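Local structure of delta toxin (2YGT) at residues Tyr159-Thr164 and Ala171-Glu176; Lys92-Leu97 and Ser247-Ile252; Leu233-Gly238 and Leu281-His286. The protein is a secreted clostridial haemolysin of the beta-pore-forming toxins that probably assembles on target-cell membranes and inserts a beta-barrel pore. All blocks are in the same frame, centred on the assembly; numbering follows the deposited sequence.

Overall arrangement
Contacts 1 and 2 lie in one antiparallel sheet, their centres 9 Å apart. They are joined where strand 84-99 pairs with strand 170-177: Thr175 N lies 2.9 Å from Tyr93 O, and Ala171 O 2.9 Å from Leu97 N. The hairpin of contact 1 is nested within the chain excursion closed by contact 2, from Leu97 to Ser247. Contact 3 is centred about 28 Å from either; its Leu281-His286 segment continues strand 263-282, the sheet neighbour of strand 241-259 from contact 2, and its other segment lies in strand 224-235 of a second sheet. Contact 3 holds the zinc ligand His286, whereas Gln163 of contact 1 comes within about 4 Å of a different zinc ion.

Contact 1: Tyr159-Thr164 and Ala171-Glu176; sequences YNTIQT and ASWNTE
Gln163 lays its amide alongside the indole of Trp173, NE2 3.4 Å from CZ2, the planes 30° apart, on one face of the antiparallel beta hairpin formed by strands 159-166 and 170-177. Gln163 CG stands anti to its backbone N (chi1 -176°), and the extended chain beyond it runs the same way as the tryptophan. Gln163 NE2 and Trp173 NE1 are both donors and do not bond each other; they are served by Ser111 OG and Pro113 O. The Gln163 side chain lies next to that of Asp166, a residue of a second zinc site, and Phe229 stacks on the indole.

Hydrogen-bonded and non-hydrogen-bonded pairs alternate from Asn160 to Gln163, Asn174 N giving a nearly straight bond (171°) to Ile162 O; the last bond, from Thr164 N to Ser172 O, is bent. On the Trp173 face, Thr161 and Thr175 bring their OG1 atoms to 3.0 Å, and Thr161 OG1 is hydrogen-bonded to Gln156 OE1 and Tyr154 OH. The Tyr159 ring passes Glu176, CD2 3.3 Å from its backbone C, while OH reaches Pro90 O. On the other face Ile162 CG2 packs 3.6 Å from Asn174 CB, and one water bridges Thr164 OG1 and Asn174 OD1, 2.6 Å from each.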
# COMPACT_ATOMS: atom_id res chain seq x y z
N TYR A 159 9.37 4.82 7.22
CA TYR A 159 9.01 5.06 5.83
C TYR A 159 7.94 6.14 5.71
O TYR A 159 7.21 6.41 6.67
CB TYR A 159 8.50 3.78 5.17
CG TYR A 159 9.56 2.76 4.85
CD1 TYR A 159 10.24 2.08 5.87
CD2 TYR A 159 9.88 2.44 3.54
CE1 TYR A 159 11.21 1.14 5.58
CE2 TYR A 159 10.85 1.50 3.24
CZ TYR A 159 11.51 0.85 4.27
OH TYR A 159 12.47 -0.09 3.97
N ASN A 160 7.85 6.75 4.53
CA ASN A 160 6.76 7.66 4.22
C ASN A 160 5.99 7.17 3.00
O ASN A 160 6.53 6.48 2.14
CB ASN A 160 7.29 9.07 3.96
CG ASN A 160 7.77 9.76 5.23
OD1 ASN A 160 8.10 10.94 5.21
ND2 ASN A 160 7.80 9.02 6.33
N THR A 161 4.71 7.53 2.93
CA THR A 161 3.89 7.18 1.78
C THR A 161 3.44 8.44 1.04
O THR A 161 2.93 9.38 1.63
CB THR A 161 2.64 6.37 2.19
OG1 THR A 161 3.05 5.12 2.78
CG2 THR A 161 1.77 6.08 0.97
N ILE A 162 3.66 8.45 -0.27
CA ILE A 162 3.19 9.54 -1.10
C ILE A 162 2.36 9.01 -2.26
O ILE A 162 2.72 8.02 -2.90
CB ILE A 162 4.37 10.36 -1.67
CG1 ILE A 162 3.86 11.39 -2.68
CG2 ILE A 162 5.39 9.45 -2.32
CD1 ILE A 162 4.89 12.41 -3.08
N GLN A 163 1.22 9.65 -2.52
CA GLN A 163 0.42 9.30 -3.68
C GLN A 163 0.99 9.99 -4.91
O GLN A 163 0.92 11.21 -5.04
CB GLN A 163 -1.05 9.66 -3.49
CG GLN A 163 -1.92 9.22 -4.66
CD GLN A 163 -3.40 9.18 -4.32
OE1 GLN A 163 -3.99 10.20 -3.97
NE2 GLN A 163 -4.00 8.00 -4.44
N THR A 164 1.57 9.20 -5.81
CA THR A 164 2.26 9.75 -6.96
C THR A 164 1.33 9.91 -8.15
O THR A 164 1.59 10.71 -9.06
CB THR A 164 3.46 8.86 -7.35
OG1 THR A 164 3.00 7.52 -7.57
CG2 THR A 164 4.49 8.86 -6.23
N ALA A 171 -4.46 5.16 -9.45
CA ALA A 171 -4.02 5.63 -8.14
C ALA A 171 -2.72 4.92 -7.79
O ALA A 171 -2.66 3.69 -7.83
CB ALA A 171 -5.09 5.36 -7.09
N SER A 172 -1.69 5.69 -7.46
CA SER A 172 -0.36 5.14 -7.22
C SER A 172 0.23 5.64 -5.90
O SER A 172 0.09 6.81 -5.56
CB SER A 172 0.57 5.52 -8.36
OG SER A 172 -0.03 5.25 -9.60
N TRP A 173 0.92 4.75 -5.19
CA TRP A 173 1.55 5.11 -3.93
C TRP A 173 3.01 4.66 -3.88
O TRP A 173 3.34 3.55 -4.27
CB TRP A 173 0.79 4.52 -2.74
CG TRP A 173 -0.62 4.99 -2.61
CD1 TRP A 173 -1.06 6.08 -1.92
CD2 TRP A 173 -1.78 4.39 -3.19
NE1 TRP A 173 -2.43 6.19 -2.03
CE2 TRP A 173 -2.89 5.16 -2.81
CE3 TRP A 173 -1.99 3.27 -4.00
CZ2 TRP A 173 -4.19 4.86 -3.21
CZ3 TRP A 173 -3.28 2.96 -4.40
CH2 TRP A 173 -4.36 3.75 -4.00
N ASN A 174 3.86 5.55 -3.40
CA ASN A 174 5.25 5.22 -3.11
C ASN A 174 5.47 5.21 -1.61
O ASN A 174 5.26 6.22 -0.93
CB ASN A 174 6.20 6.23 -3.76
CG ASN A 174 6.50 5.90 -5.21
OD1 ASN A 174 6.19 4.81 -5.69
ND2 ASN A 174 7.11 6.85 -5.91
N THR A 175 5.89 4.06 -1.09
CA THR A 175 6.31 3.97 0.30
C THR A 175 7.82 3.80 0.34
O THR A 175 8.35 2.71 0.11
CB THR A 175 5.60 2.81 1.02
OG1 THR A 175 4.19 3.02 0.95
CG2 THR A 175 6.03 2.76 2.48
N GLU A 176 8.51 4.90 0.64
CA GLU A 176 9.97 4.95 0.55
C GLU A 176 10.60 5.25 1.90
O GLU A 176 10.05 5.99 2.71
CB GLU A 176 10.38 6.02 -0.46
CG GLU A 176 11.86 6.06 -0.77
CD GLU A 176 12.20 7.08 -1.85
OE1 GLU A 176 11.29 7.45 -2.62
OE2 GLU A 176 13.37 7.51 -1.92
O HOH W 1 4.41 5.29 -7.54

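Contact 2: Lys92-Leu97 and Ser247-Ile252; sequences KYMVDL and SLKREI
Lys249 turns CG away from its own carbonyl carbon (chi1 -43°) and runs out fully extended, which carries NZ diagonally over to Asp96 on the neighbouring strand, two residues beyond its direct partner Met94. The carboxylate of Asp96, with CG likewise set beside the backbone N (chi1 -69°), receives it: Lys249 NZ lies 2.8 Å from Asp96 OD2, on the syn side though tilted out of the carboxylate plane, forming a salt bridge. Asp96 OD1 has a weak hydrogen bond to Ser172 OG, so each oxygen has a partner. The lysine's methylenes pass over Met94, Lys249 CB 3.7 Å from Met94 CB and Lys249 CD 4.1 Å from Met94 SD.

The contact pairs strands 84-99 and 241-259, about 150 residues apart, within the larger curled antiparallel sheet of this aerolysin-family toxin; on its other edge strand 84-99 pairs with 170-177. The short axes lie at 166°, and five bridges from Lys92-Glu251 to Asp96-Ser247 alternate hydrogen-bonded and non-hydrogen-bonded pairs. Met94-Lys249 is bonded in both directions, Met94 N to Lys249 O at 2.7 Å and Lys249 N to Met94 O at 2.8 Å.

Arg250 runs beside the Tyr93 ring, CG 4.1 Å from CE1, while its NH1 goes to Pro72 O and the tyrosine OH to Leu220 O.

The two faces thus differ: one, with Tyr93, Val95, Leu248 and Arg250, is buried but for Arg250 and packs on strand 61-72; the other carries Lys92, Asp96, Ser247, Lys249 and Glu251 around Met94, all partly exposed. Lys92 NZ and Glu251 OE1, 4.4 Å apart, are too distant for a salt bridge but probably add some attraction.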
# COMPACT_ATOMS: atom_id res chain seq x y z
N LYS A 92 12.45 1.23 -1.51
CA LYS A 92 11.14 1.69 -1.99
C LYS A 92 10.17 0.58 -2.36
O LYS A 92 10.53 -0.40 -3.02
CB LYS A 92 11.31 2.64 -3.18
CG LYS A 92 10.09 3.50 -3.45
CD LYS A 92 10.03 3.97 -4.89
CE LYS A 92 11.18 4.89 -5.23
NZ LYS A 92 10.90 5.65 -6.47
N TYR A 93 8.92 0.75 -1.93
CA TYR A 93 7.81 -0.11 -2.34
C TYR A 93 6.84 0.74 -3.16
O TYR A 93 6.55 1.88 -2.80
CB TYR A 93 7.06 -0.66 -1.13
CG TYR A 93 7.83 -1.62 -0.25
CD1 TYR A 93 7.90 -2.97 -0.56
CD2 TYR A 93 8.44 -1.18 0.92
CE1 TYR A 93 8.58 -3.85 0.26
CE2 TYR A 93 9.12 -2.05 1.74
CZ TYR A 93 9.19 -3.38 1.40
OH TYR A 93 9.87 -4.25 2.22
N MET A 94 6.32 0.18 -4.25
CA MET A 94 5.37 0.92 -5.07
C MET A 94 4.12 0.09 -5.35
O MET A 94 4.21 -1.10 -5.66
CB MET A 94 6.01 1.36 -6.39
CG MET A 94 7.32 2.11 -6.21
SD MET A 94 8.13 2.52 -7.77
CE MET A 94 6.94 3.65 -8.50
N VAL A 95 2.96 0.73 -5.24
CA VAL A 95 1.69 0.06 -5.52
C VAL A 95 0.81 0.88 -6.47
O VAL A 95 0.53 2.06 -6.22
CB VAL A 95 0.89 -0.22 -4.23
CG1 VAL A 95 -0.41 -0.94 -4.56
CG2 VAL A 95 1.73 -1.04 -3.26
N ASP A 96 0.38 0.25 -7.55
CA ASP A 96 -0.51 0.89 -8.51
C ASP A 96 -1.84 0.16 -8.58
O ASP A 96 -1.88 -1.07 -8.59
CB ASP A 96 0.12 0.90 -9.91
CG ASP A 96 1.31 1.82 -10.02
OD1 ASP A 96 1.39 2.79 -9.23
OD2 ASP A 96 2.17 1.59 -10.89
N LEU A 97 -2.93 0.92 -8.60
CA LEU A 97 -4.22 0.38 -8.98
C LEU A 97 -4.68 1.10 -10.23
O LEU A 97 -5.00 2.29 -10.20
CB LEU A 97 -5.25 0.52 -7.85
CG LEU A 97 -6.60 -0.16 -8.10
CD1 LEU A 97 -7.36 -0.38 -6.79
CD2 LEU A 97 -7.46 0.62 -9.10
N SER A 247 -0.38 -3.37 -9.53
CA SER A 247 1.05 -3.63 -9.68
C SER A 247 1.77 -3.46 -8.35
O SER A 247 1.59 -2.46 -7.66
CB SER A 247 1.66 -2.70 -10.73
OG SER A 247 1.02 -2.83 -11.98
N LEU A 248 2.59 -4.44 -8.00
CA LEU A 248 3.45 -4.35 -6.84
C LEU A 248 4.88 -4.21 -7.32
O LEU A 248 5.33 -4.98 -8.17
CB LEU A 248 3.31 -5.60 -5.97
CG LEU A 248 1.90 -6.11 -5.70
CD1 LEU A 248 1.95 -7.40 -4.90
CD2 LEU A 248 1.06 -5.06 -4.98
N LYS A 249 5.60 -3.22 -6.79
CA LYS A 249 6.98 -3.00 -7.18
C LYS A 249 7.85 -2.80 -5.95
O LYS A 249 7.45 -2.13 -5.00
CB LYS A 249 7.11 -1.78 -8.09
CG LYS A 249 6.03 -1.68 -9.16
CD LYS A 249 6.10 -0.34 -9.87
CE LYS A 249 4.85 -0.09 -10.69
NZ LYS A 249 4.90 1.23 -11.37
N ARG A 250 9.04 -3.39 -5.98
CA ARG A 250 10.00 -3.24 -4.90
C ARG A 250 11.36 -2.88 -5.47
O ARG A 250 11.86 -3.54 -6.38
CB ARG A 250 10.09 -4.53 -4.08
CG ARG A 250 11.06 -4.46 -2.91
CD ARG A 250 11.26 -5.83 -2.29
NE ARG A 250 11.93 -6.74 -3.22
CZ ARG A 250 11.81 -8.06 -3.19
NH1 ARG A 250 11.05 -8.64 -2.27
NH2 ARG A 250 12.45 -8.81 -4.08
N GLU A 251 11.96 -1.81 -4.95
CA GLU A 251 13.33 -1.48 -5.32
C GLU A 251 14.28 -1.90 -4.21
O GLU A 251 14.08 -1.56 -3.04
CB GLU A 251 13.49 0.02 -5.61
CG GLU A 251 14.90 0.38 -6.05
CD GLU A 251 15.08 1.86 -6.31
OE1 GLU A 251 14.06 2.57 -6.44
OE2 GLU A 251 16.24 2.31 -6.39
N ILE A 252 15.32 -2.64 -4.57
CA ILE A 252 16.32 -3.08 -3.62
C ILE A 252 17.60 -2.26 -3.79
O ILE A 252 18.04 -2.01 -4.91
CB ILE A 252 16.67 -4.56 -3.82
CG1 ILE A 252 15.46 -5.45 -3.54
CG2 ILE A 252 17.84 -4.97 -2.93
CD1 ILE A 252 15.35 -5.87 -2.10

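Contact 3: Leu233-Gly238 and Leu281-His286; sequences LTAPNG and LDWEKH. With ZN (zinc ion), chain B.
The backbones stay well apart, CA atoms of Ala235 and Trp283 being 8.7 Å from each other with no hydrogen bond between the segments, so side chains from two separate sheets meet as in a beta sandwich: strand 224-235 faces the end of strand 263-282. Trp283 bridges the distance between the two backbones. Ala235 CB sits over one face of its six-membered ring, 3.7 Å from the centroid and 9° off the normal, a CH-pi contact. Leu233 O comes to the ring's edge near its plane, 3.8 Å from CH2, and Leu233 CB packs against the same ring corner. The indole swings toward strand 224-235 with CG anti to the carbonyl carbon (chi1 -62°), while NE1 bonds Ser242 OG. Leu233 and Leu281 continue the apolar layer, their CD2 atoms 4.3 Å apart, joined by Ile65 and Ile244.

Past Asp282 the chain makes a hairpin turn, residues 283-286, and returns as strand 287-291 beside 263-282. Asp282 holds it as an Asx turn and Asx motif: OD1 accepts from the backbone N of both Glu284 and Lys285, while OD2 makes a salt bridge with Lys285 NZ at 3.0 Å. The ring of His286 has Glu284 O 3.7 Å above the centre of one face, and stacks with Tyr32. Asp54 is the second protein ligand of the zinc ion, which His286 NE2 binds at 2.3 Å.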
# COMPACT_ATOMS: atom_id res chain seq x y z
N LEU A 233 -14.61 3.43 -7.14
CA LEU A 233 -14.96 3.45 -8.55
C LEU A 233 -16.44 3.75 -8.76
O LEU A 233 -17.29 3.31 -7.99
CB LEU A 233 -14.62 2.11 -9.22
CG LEU A 233 -13.16 1.82 -9.59
CD1 LEU A 233 -12.33 1.60 -8.35
CD2 LEU A 233 -13.10 0.61 -10.50
N THR A 234 -16.74 4.50 -9.82
CA THR A 234 -18.11 4.69 -10.25
C THR A 234 -18.30 4.11 -11.64
O THR A 234 -17.34 3.92 -12.39
CB THR A 234 -18.53 6.18 -10.26
OG1 THR A 234 -17.68 6.91 -11.16
CG2 THR A 234 -18.44 6.78 -8.86
N ALA A 235 -19.55 3.82 -11.99
CA ALA A 235 -19.86 3.27 -13.29
C ALA A 235 -21.31 3.59 -13.65
O ALA A 235 -22.18 3.59 -12.78
CB ALA A 235 -19.63 1.77 -13.31
N PRO A 236 -21.57 3.89 -14.93
CA PRO A 236 -22.93 4.14 -15.41
C PRO A 236 -23.86 3.01 -14.98
O PRO A 236 -23.43 1.86 -14.91
CB PRO A 236 -22.77 4.16 -16.93
CG PRO A 236 -21.37 4.61 -17.15
CD PRO A 236 -20.57 4.02 -16.01
N ASN A 237 -25.12 3.35 -14.70
CA ASN A 237 -26.06 2.40 -14.11
C ASN A 237 -26.10 1.00 -14.72
O ASN A 237 -26.27 0.01 -14.01
CB ASN A 237 -27.47 3.00 -14.07
CG ASN A 237 -27.71 3.86 -12.84
OD1 ASN A 237 -27.01 3.73 -11.84
ND2 ASN A 237 -28.70 4.74 -12.91
N GLY A 238 -25.95 0.92 -16.04
CA GLY A 238 -26.09 -0.35 -16.72
C GLY A 238 -24.85 -1.22 -16.81
O GLY A 238 -24.92 -2.36 -17.28
N LEU A 281 -14.21 -6.84 -12.40
CA LEU A 281 -15.36 -6.52 -11.57
C LEU A 281 -16.65 -6.83 -12.32
O LEU A 281 -16.90 -6.32 -13.41
CB LEU A 281 -15.35 -5.05 -11.15
CG LEU A 281 -14.48 -4.64 -9.97
CD1 LEU A 281 -13.00 -4.70 -10.33
CD2 LEU A 281 -14.85 -3.24 -9.51
N ASP A 282 -17.47 -7.69 -11.72
CA ASP A 282 -18.81 -7.93 -12.24
C ASP A 282 -19.79 -7.13 -11.39
O ASP A 282 -20.09 -7.50 -10.26
CB ASP A 282 -19.13 -9.43 -12.22
CG ASP A 282 -20.35 -9.77 -13.05
OD1 ASP A 282 -21.34 -9.01 -13.00
OD2 ASP A 282 -20.32 -10.81 -13.75
N TRP A 283 -20.27 -6.02 -11.95
CA TRP A 283 -21.14 -5.11 -11.21
C TRP A 283 -22.56 -5.65 -11.06
O TRP A 283 -23.34 -5.13 -10.26
CB TRP A 283 -21.17 -3.74 -11.88
CG TRP A 283 -19.84 -3.05 -11.93
CD1 TRP A 283 -18.75 -3.42 -12.66
CD2 TRP A 283 -19.46 -1.86 -11.22
NE1 TRP A 283 -17.71 -2.54 -12.46
CE2 TRP A 283 -18.12 -1.57 -11.57
CE3 TRP A 283 -20.12 -1.02 -10.33
CZ2 TRP A 283 -17.44 -0.48 -11.06
CZ3 TRP A 283 -19.43 0.08 -9.82
CH2 TRP A 283 -18.11 0.33 -10.19
N GLU A 284 -22.90 -6.68 -11.82
CA GLU A 284 -24.22 -7.29 -11.71
C GLU A 284 -24.22 -8.36 -10.63
O GLU A 284 -25.11 -8.39 -9.77
CB GLU A 284 -24.67 -7.90 -13.04
CG GLU A 284 -25.33 -6.92 -14.00
CD GLU A 284 -25.85 -7.60 -15.26
OE1 GLU A 284 -25.52 -8.78 -15.48
OE2 GLU A 284 -26.59 -6.94 -16.03
N LYS A 285 -23.21 -9.22 -10.66
CA LYS A 285 -23.11 -10.31 -9.70
C LYS A 285 -22.40 -9.88 -8.42
O LYS A 285 -22.31 -10.66 -7.47
CB LYS A 285 -22.38 -11.50 -10.32
CG LYS A 285 -23.03 -12.06 -11.57
CD LYS A 285 -22.22 -13.20 -12.15
CE LYS A 285 -22.77 -13.66 -13.50
NZ LYS A 285 -22.68 -12.58 -14.52
N HIS A 286 -21.91 -8.65 -8.39
CA HIS A 286 -21.16 -8.13 -7.25
C HIS A 286 -19.95 -9.00 -6.91
O HIS A 286 -19.79 -9.43 -5.76
CB HIS A 286 -22.06 -8.01 -6.01
CG HIS A 286 -23.34 -7.29 -6.26
ND1 HIS A 286 -24.57 -7.88 -6.06
CD2 HIS A 286 -23.60 -6.04 -6.70
CE1 HIS A 286 -25.53 -7.02 -6.35
NE2 HIS A 286 -24.96 -5.89 -6.75
ZN ZN B . -25.31 -3.93 -7.87